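Long-range contact in methylmalonyl-CoA carboxyltransferase 12S subunit (Propionibacterium freudenreichii, PDB 1ON3), which transfers the carboxyl group of methylmalonyl-CoA to the biotin of the 1.3S subunit and, as a hexamer, forms the core of transcarboxylase: residues A226-A238 / G303-N315. Residues are numbered along the deposited sequence; the frame is centred on the assembly and turned at random.
Sequences AHMAISGNIHFVA and GDYLEVKAGYATN
Lys309 N donates a hydrogen bond to His235 O, 2.9 Å away, at the start of a type I turn from Lys309 to Tyr312. Strands 236-238 and 305-308 run steeply across each other, at 105°, so they form no common sheet. A water sits beside this bond, donating to His235 O and Glu307 O and accepting from Ala310 N. The turn packs on the C-terminal end of helix 224-231: Gly311 O takes a CA-H...O contact from Ala229, and the bent Met228 chain lays SD 3.6 Å from Gly311 N. Lys309, extended beyond CG, runs alongside His235 with CE over one face of the imidazole, 3.9 Å from the ring centroid; Val308 CG1 sits at the ring edge. NZ donates a 3.1 Å hydrogen bond to Gly232 O and forms a salt bridge with Glu352, whose carboxylate accepts from His235 NE2 as well; His235 ND1 is hydrogen-bonded to Ile192 N. This is the seam of a duplicated crotonase-like fold: each strand is an outermost member of its own seven-stranded sheet, so the contact joins the N- and C-terminal halves of the chain. The Tyr312 ring, swung away from its own N by chi1 -176°, lies along the helix end, and Gly232 CA makes a CH-pi contact over one face, 3.5 Å from the centroid. A water links Tyr312 OH to Ile230 O. A serine in place of Tyr312 would probably leave Gly232 without its covering ring and that water without its phenolic partner. Ahead of the turn, Leu306 CG touches Phe236 CE2 at 3.7 Å, the two side chains crossing at about a right angle, while CZ of the same ring rests on Val308 CG2.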
ATOM      1  N   ALA E 226       3.888  42.378 -21.647  1.00 16.09           N
ATOM      2  CA  ALA E 226       3.132  41.681 -22.675  1.00 15.28           C
ATOM      3  C   ALA E 226       2.750  40.293 -22.139  1.00 15.27           C
ATOM      4  O   ALA E 226       1.597  39.883 -22.237  1.00 16.94           O
ATOM      5  CB  ALA E 226       3.963  41.553 -23.961  1.00 14.14           C
ATOM      6  N   HIS E 227       3.703  39.569 -21.552  1.00 13.98           N
ATOM      7  CA  HIS E 227       3.377  38.238 -21.036  1.00 12.93           C
ATOM      8  C   HIS E 227       2.339  38.278 -19.916  1.00 14.63           C
ATOM      9  O   HIS E 227       1.491  37.387 -19.804  1.00 17.95           O
ATOM     10  CB  HIS E 227       4.635  37.510 -20.541  1.00 13.34           C
ATOM     11  CG  HIS E 227       5.497  36.986 -21.650  1.00 12.71           C
ATOM     12  ND1 HIS E 227       5.060  36.023 -22.535  1.00 14.79           N
ATOM     13  CD2 HIS E 227       6.736  37.339 -22.060  1.00 15.90           C
ATOM     14  CE1 HIS E 227       5.992  35.810 -23.444  1.00 15.91           C
ATOM     15  NE2 HIS E 227       7.019  36.595 -23.180  1.00 14.97           N
ATOM     16  N   MET E 228       2.387  39.318 -19.100  1.00 11.24           N
ATOM     17  CA  MET E 228       1.459  39.422 -17.988  1.00 11.84           C
ATOM     18  C   MET E 228       0.032  39.765 -18.397  1.00 15.48           C
ATOM     19  O   MET E 228      -0.901  39.037 -18.070  1.00 16.58           O
ATOM     20  CB  MET E 228       1.960  40.455 -16.966  1.00 10.74           C
ATOM     21  CG  MET E 228       0.955  40.793 -15.841  1.00 10.00           C
ATOM     22  SD  MET E 228       0.476  39.398 -14.775  1.00 11.83           S
ATOM     23  CE  MET E 228       1.955  39.328 -13.696  1.00  8.45           C
ATOM     24  N   ALA E 229      -0.139  40.858 -19.126  1.00 15.91           N
ATOM     25  CA  ALA E 229      -1.479  41.300 -19.506  1.00 12.83           C
ATOM     26  C   ALA E 229      -2.107  40.630 -20.717  1.00 13.45           C
ATOM     27  O   ALA E 229      -3.327  40.458 -20.770  1.00 12.14           O
ATOM     28  CB  ALA E 229      -1.470  42.819 -19.713  1.00 14.76           C
ATOM     29  N   ILE E 230      -1.283  40.238 -21.679  1.00 12.12           N
ATOM     30  CA  ILE E 230      -1.809  39.640 -22.904  1.00 11.46           C
ATOM     31  C   ILE E 230      -1.776  38.120 -23.011  1.00  8.87           C
ATOM     32  O   ILE E 230      -2.828  37.492 -23.111  1.00 12.78           O
ATOM     33  CB  ILE E 230      -1.066  40.215 -24.126  1.00 12.57           C
ATOM     34  CG1 ILE E 230      -1.134  41.747 -24.097  1.00 14.95           C
ATOM     35  CG2 ILE E 230      -1.666  39.667 -25.410  1.00 13.47           C
ATOM     36  CD1 ILE E 230      -0.196  42.425 -25.101  1.00 16.32           C
ATOM     37  N   SER E 231      -0.567  37.546 -22.999  1.00 11.27           N
ATOM     38  CA  SER E 231      -0.359  36.102 -23.161  1.00 10.68           C
ATOM     39  C   SER E 231      -0.777  35.221 -21.984  1.00 10.42           C
ATOM     40  O   SER E 231      -1.087  34.050 -22.175  1.00 11.18           O
ATOM     41  CB  SER E 231       1.113  35.826 -23.479  0.50 11.74           C
ATOM     42  OG  SER E 231       1.938  36.202 -22.392  0.50 11.98           O
ATOM     43  N   GLY E 232      -0.753  35.775 -20.769  1.00 12.65           N
ATOM     44  CA  GLY E 232      -1.138  35.007 -19.597  1.00 11.69           C
ATOM     45  C   GLY E 232      -0.094  33.982 -19.157  1.00  9.76           C
ATOM     46  O   GLY E 232      -0.405  33.045 -18.409  1.00 10.20           O
ATOM     47  N   ASN E 233       1.149  34.178 -19.599  1.00  6.63           N
ATOM     48  CA  ASN E 233       2.254  33.246 -19.311  1.00 10.20           C
ATOM     49  C   ASN E 233       2.984  33.403 -17.978  1.00 15.31           C
ATOM     50  O   ASN E 233       3.666  32.467 -17.554  1.00 12.71           O
ATOM     51  CB  ASN E 233       3.357  33.357 -20.365  1.00 10.96           C
ATOM     52  CG  ASN E 233       2.943  32.881 -21.746  1.00  9.94           C
ATOM     53  OD1 ASN E 233       3.355  33.468 -22.757  1.00 15.80           O
ATOM     54  ND2 ASN E 233       2.167  31.816 -21.807  1.00  8.31           N
ATOM     55  N   ILE E 234       2.894  34.566 -17.337  1.00 10.71           N
ATOM     56  CA  ILE E 234       3.667  34.765 -16.112  1.00  9.74           C
ATOM     57  C   ILE E 234       2.873  35.187 -14.901  1.00 12.33           C
ATOM     58  O   ILE E 234       1.730  35.628 -15.007  1.00 15.07           O
ATOM     59  CB  ILE E 234       4.818  35.772 -16.327  1.00 10.75           C
ATOM     60  CG1 ILE E 234       4.248  37.170 -16.617  1.00 12.58           C
ATOM     61  CG2 ILE E 234       5.704  35.293 -17.489  1.00 10.00           C
ATOM     62  CD1 ILE E 234       5.301  38.271 -16.658  1.00 14.64           C
ATOM     63  N   HIS E 235       3.510  35.097 -13.741  1.00 10.30           N
ATOM     64  CA  HIS E 235       2.807  35.376 -12.499  1.00  9.59           C
ATOM     65  C   HIS E 235       3.137  36.638 -11.750  1.00 12.72           C
ATOM     66  O   HIS E 235       2.301  37.128 -10.986  1.00 13.80           O
ATOM     67  CB  HIS E 235       2.962  34.165 -11.578  1.00  8.08           C
ATOM     68  CG  HIS E 235       2.597  32.875 -12.241  1.00 10.42           C
ATOM     69  ND1 HIS E 235       3.424  32.248 -13.149  1.00 10.62           N
ATOM     70  CD2 HIS E 235       1.462  32.135 -12.193  1.00  9.91           C
ATOM     71  CE1 HIS E 235       2.814  31.180 -13.632  1.00 10.78           C
ATOM     72  NE2 HIS E 235       1.620  31.091 -13.070  1.00 10.15           N
ATOM     73  N   PHE E 236       4.345  37.157 -11.957  1.00 10.84           N
ATOM     74  CA  PHE E 236       4.775  38.376 -11.301  1.00 10.03           C
ATOM     75  C   PHE E 236       5.670  39.194 -12.204  1.00 13.36           C
ATOM     76  O   PHE E 236       6.521  38.636 -12.911  1.00 13.24           O
ATOM     77  CB  PHE E 236       5.569  38.070 -10.010  1.00 10.15           C
ATOM     78  CG  PHE E 236       4.819  37.220  -9.019  1.00 11.59           C
ATOM     79  CD1 PHE E 236       4.917  35.840  -9.058  1.00 12.49           C
ATOM     80  CD2 PHE E 236       3.971  37.805  -8.085  1.00 14.70           C
ATOM     81  CE1 PHE E 236       4.173  35.039  -8.177  1.00 12.82           C
ATOM     82  CE2 PHE E 236       3.226  37.022  -7.209  1.00 12.24           C
ATOM     83  CZ  PHE E 236       3.327  35.639  -7.257  1.00 15.25           C
ATOM     84  N   VAL E 237       5.468  40.509 -12.193  1.00 12.06           N
ATOM     85  CA  VAL E 237       6.330  41.402 -12.949  1.00 12.92           C
ATOM     86  C   VAL E 237       7.180  42.079 -11.899  1.00 13.94           C
ATOM     87  O   VAL E 237       6.655  42.556 -10.898  1.00 14.70           O
ATOM     88  CB  VAL E 237       5.558  42.481 -13.739  1.00 14.04           C
ATOM     89  CG1 VAL E 237       6.532  43.504 -14.312  1.00 14.76           C
ATOM     90  CG2 VAL E 237       4.800  41.841 -14.874  1.00 13.99           C
ATOM     91  N   ALA E 238       8.494  42.096 -12.121  1.00 12.09           N
ATOM     92  CA  ALA E 238       9.434  42.709 -11.199  1.00 12.71           C
ATOM     93  C   ALA E 238      10.205  43.818 -11.919  1.00 14.90           C
ATOM     94  O   ALA E 238      10.592  43.663 -13.076  1.00 15.57           O
ATOM     95  CB  ALA E 238      10.403  41.658 -10.683  1.00 12.18           C
ATOM     96  N   GLY E 303      -3.735  42.426   6.755  1.00 14.96           N
ATOM     97  CA  GLY E 303      -4.132  42.994   5.472  1.00 15.25           C
ATOM     98  C   GLY E 303      -3.116  42.653   4.384  1.00 18.68           C
ATOM     99  O   GLY E 303      -3.144  43.207   3.276  1.00 18.98           O
ATOM    100  N   ASP E 304      -2.227  41.718   4.696  1.00 16.26           N
ATOM    101  CA  ASP E 304      -1.166  41.322   3.778  1.00 18.08           C
ATOM    102  C   ASP E 304      -1.555  40.226   2.789  1.00 16.50           C
ATOM    103  O   ASP E 304      -2.157  39.221   3.154  1.00 15.21           O
ATOM    104  CB  ASP E 304       0.061  40.870   4.588  1.00 17.52           C
ATOM    105  CG  ASP E 304       1.236  40.495   3.714  1.00 16.19           C
ATOM    106  OD1 ASP E 304       1.602  39.305   3.682  1.00 19.91           O
ATOM    107  OD2 ASP E 304       1.795  41.389   3.051  1.00 18.98           O
ATOM    108  N   TYR E 305      -1.218  40.435   1.525  1.00 16.97           N
ATOM    109  CA  TYR E 305      -1.486  39.430   0.509  1.00 15.97           C
ATOM    110  C   TYR E 305      -0.530  39.631  -0.657  1.00 14.32           C
ATOM    111  O   TYR E 305      -0.046  40.737  -0.902  1.00 14.09           O
ATOM    112  CB  TYR E 305      -2.961  39.463   0.035  1.00 16.59           C
ATOM    113  CG  TYR E 305      -3.440  40.762  -0.592  1.00 15.76           C
ATOM    114  CD1 TYR E 305      -4.007  41.774   0.186  1.00 17.64           C
ATOM    115  CD2 TYR E 305      -3.318  40.981  -1.972  1.00 19.42           C
ATOM    116  CE1 TYR E 305      -4.439  42.977  -0.398  1.00 20.72           C
ATOM    117  CE2 TYR E 305      -3.742  42.175  -2.559  1.00 17.71           C
ATOM    118  CZ  TYR E 305      -4.300  43.167  -1.768  1.00 20.31           C
ATOM    119  OH  TYR E 305      -4.710  44.348  -2.355  1.00 22.26           O
ATOM    120  N   LEU E 306      -0.218  38.541  -1.340  1.00 11.44           N
ATOM    121  CA  LEU E 306       0.665  38.597  -2.498  1.00 11.75           C
ATOM    122  C   LEU E 306      -0.202  38.183  -3.676  1.00 11.01           C
ATOM    123  O   LEU E 306      -0.561  37.014  -3.797  1.00 12.90           O
ATOM    124  CB  LEU E 306       1.829  37.614  -2.331  1.00 10.42           C
ATOM    125  CG  LEU E 306       2.703  37.470  -3.582  1.00 15.41           C
ATOM    126  CD1 LEU E 306       3.420  38.785  -3.857  1.00 14.79           C
ATOM    127  CD2 LEU E 306       3.696  36.336  -3.392  1.00 12.18           C
ATOM    128  N   GLU E 307      -0.559  39.137  -4.530  1.00 11.09           N
ATOM    129  CA  GLU E 307      -1.419  38.824  -5.661  1.00 10.54           C
ATOM    130  C   GLU E 307      -0.656  38.110  -6.779  1.00 12.94           C
ATOM    131  O   GLU E 307       0.439  38.529  -7.146  1.00 12.94           O
ATOM    132  CB  GLU E 307      -2.065  40.110  -6.198  1.00 12.43           C
ATOM    133  CG  GLU E 307      -3.405  39.868  -6.862  1.00 16.30           C
ATOM    134  CD  GLU E 307      -4.093  41.135  -7.351  1.00 18.77           C
ATOM    135  OE1 GLU E 307      -3.824  42.238  -6.811  1.00 15.44           O
ATOM    136  OE2 GLU E 307      -4.926  41.020  -8.278  1.00 14.77           O
ATOM    137  N   VAL E 308      -1.243  37.028  -7.291  1.00  9.66           N
ATOM    138  CA  VAL E 308      -0.671  36.245  -8.377  1.00 11.67           C
ATOM    139  C   VAL E 308      -1.370  36.681  -9.678  1.00 12.08           C
ATOM    140  O   VAL E 308      -2.594  36.845  -9.700  1.00 10.83           O
ATOM    141  CB  VAL E 308      -0.892  34.732  -8.129  1.00 12.93           C
ATOM    142  CG1 VAL E 308      -0.334  33.899  -9.303  1.00  8.77           C
ATOM    143  CG2 VAL E 308      -0.199  34.332  -6.816  1.00 12.52           C
ATOM    144  N   LYS E 309      -0.590  36.871 -10.744  1.00 10.32           N
ATOM    145  CA  LYS E 309      -1.121  37.323 -12.039  1.00 11.08           C
ATOM    146  C   LYS E 309      -1.985  38.578 -11.845  1.00 13.04           C
ATOM    147  O   LYS E 309      -3.072  38.701 -12.416  1.00 12.32           O
ATOM    148  CB  LYS E 309      -1.932  36.207 -12.718  1.00  9.66           C
ATOM    149  CG  LYS E 309      -1.018  35.226 -13.458  1.00 12.16           C
ATOM    150  CD  LYS E 309      -1.721  34.065 -14.147  1.00 10.98           C
ATOM    151  CE  LYS E 309      -0.667  33.263 -14.942  1.00 15.74           C
ATOM    152  NZ  LYS E 309      -1.184  32.040 -15.610  1.00 12.49           N
ATOM    153  N   ALA E 310      -1.474  39.510 -11.043  1.00 14.72           N
ATOM    154  CA  ALA E 310      -2.196  40.751 -10.740  1.00 14.18           C
ATOM    155  C   ALA E 310      -2.585  41.585 -11.951  1.00 13.56           C
ATOM    156  O   ALA E 310      -3.578  42.311 -11.902  1.00 14.23           O
ATOM    157  CB  ALA E 310      -1.383  41.609  -9.788  1.00 15.08           C
ATOM    158  N   GLY E 311      -1.797  41.502 -13.017  1.00 12.10           N
ATOM    159  CA  GLY E 311      -2.090  42.273 -14.212  1.00 14.35           C
ATOM    160  C   GLY E 311      -2.774  41.523 -15.336  1.00 14.93           C
ATOM    161  O   GLY E 311      -2.947  42.071 -16.423  1.00 12.08           O
ATOM    162  N   TYR E 312      -3.158  40.273 -15.086  1.00 13.11           N
ATOM    163  CA  TYR E 312      -3.830  39.450 -16.094  1.00 10.70           C
ATOM    164  C   TYR E 312      -5.259  39.144 -15.643  1.00 13.38           C
ATOM    165  O   TYR E 312      -5.488  38.897 -14.466  1.00 11.68           O
ATOM    166  CB  TYR E 312      -3.084  38.120 -16.267  1.00  9.67           C
ATOM    167  CG  TYR E 312      -3.631  37.227 -17.365  1.00 14.95           C
ATOM    168  CD1 TYR E 312      -3.529  37.597 -18.704  1.00 14.00           C
ATOM    169  CD2 TYR E 312      -4.232  36.003 -17.064  1.00 13.61           C
ATOM    170  CE1 TYR E 312      -4.009  36.772 -19.719  1.00  9.44           C
ATOM    171  CE2 TYR E 312      -4.715  35.166 -18.074  1.00 14.90           C
ATOM    172  CZ  TYR E 312      -4.595  35.563 -19.399  1.00 14.78           C
ATOM    173  OH  TYR E 312      -5.040  34.754 -20.408  1.00 12.90           O
ATOM    174  N   ALA E 313      -6.210  39.171 -16.576  1.00 10.75           N
ATOM    175  CA  ALA E 313      -7.612  38.847 -16.274  1.00 12.38           C
ATOM    176  C   ALA E 313      -7.997  39.403 -14.913  1.00 12.10           C
ATOM    177  O   ALA E 313      -8.342  38.650 -13.985  1.00 12.59           O
ATOM    178  CB  ALA E 313      -7.809  37.326 -16.302  1.00  9.63           C
ATOM    179  N   THR E 314      -7.947  40.729 -14.814  1.00 11.66           N
ATOM    180  CA  THR E 314      -8.219  41.436 -13.572  1.00  8.38           C
ATOM    181  C   THR E 314      -9.671  41.382 -13.117  1.00  9.89           C
ATOM    182  O   THR E 314     -10.018  41.992 -12.109  1.00 12.97           O
ATOM    183  CB  THR E 314      -7.754  42.903 -13.669  1.00 11.69           C
ATOM    184  OG1 THR E 314      -8.431  43.547 -14.760  1.00 12.26           O
ATOM    185  CG2 THR E 314      -6.241  42.964 -13.902  1.00  9.49           C
ATOM    186  N   ASN E 315     -10.512  40.675 -13.874  1.00  9.58           N
ATOM    187  CA  ASN E 315     -11.915  40.494 -13.505  1.00 11.86           C
ATOM    188  C   ASN E 315     -11.982  39.410 -12.424  1.00 14.31           C
ATOM    189  O   ASN E 315     -13.039  39.141 -11.857  1.00 11.26           O
ATOM    190  CB  ASN E 315     -12.765  40.086 -14.727  1.00 13.18           C
ATOM    191  CG  ASN E 315     -12.098  39.030 -15.605  1.00 13.17           C
ATOM    192  OD1 ASN E 315     -10.909  39.125 -15.922  1.00 17.75           O
ATOM    193  ND2 ASN E 315     -12.873  38.034 -16.026  1.00 12.98           N
TER
HETATM  194  O   HOH W   1      -5.495  40.648 -19.188  1.00 13.54           O
HETATM  195  O   HOH W   2      -4.146  35.111 -22.877  1.00 13.27           O
HETATM  196  O   HOH W   3       1.364  39.465  -9.878  1.00 10.04           O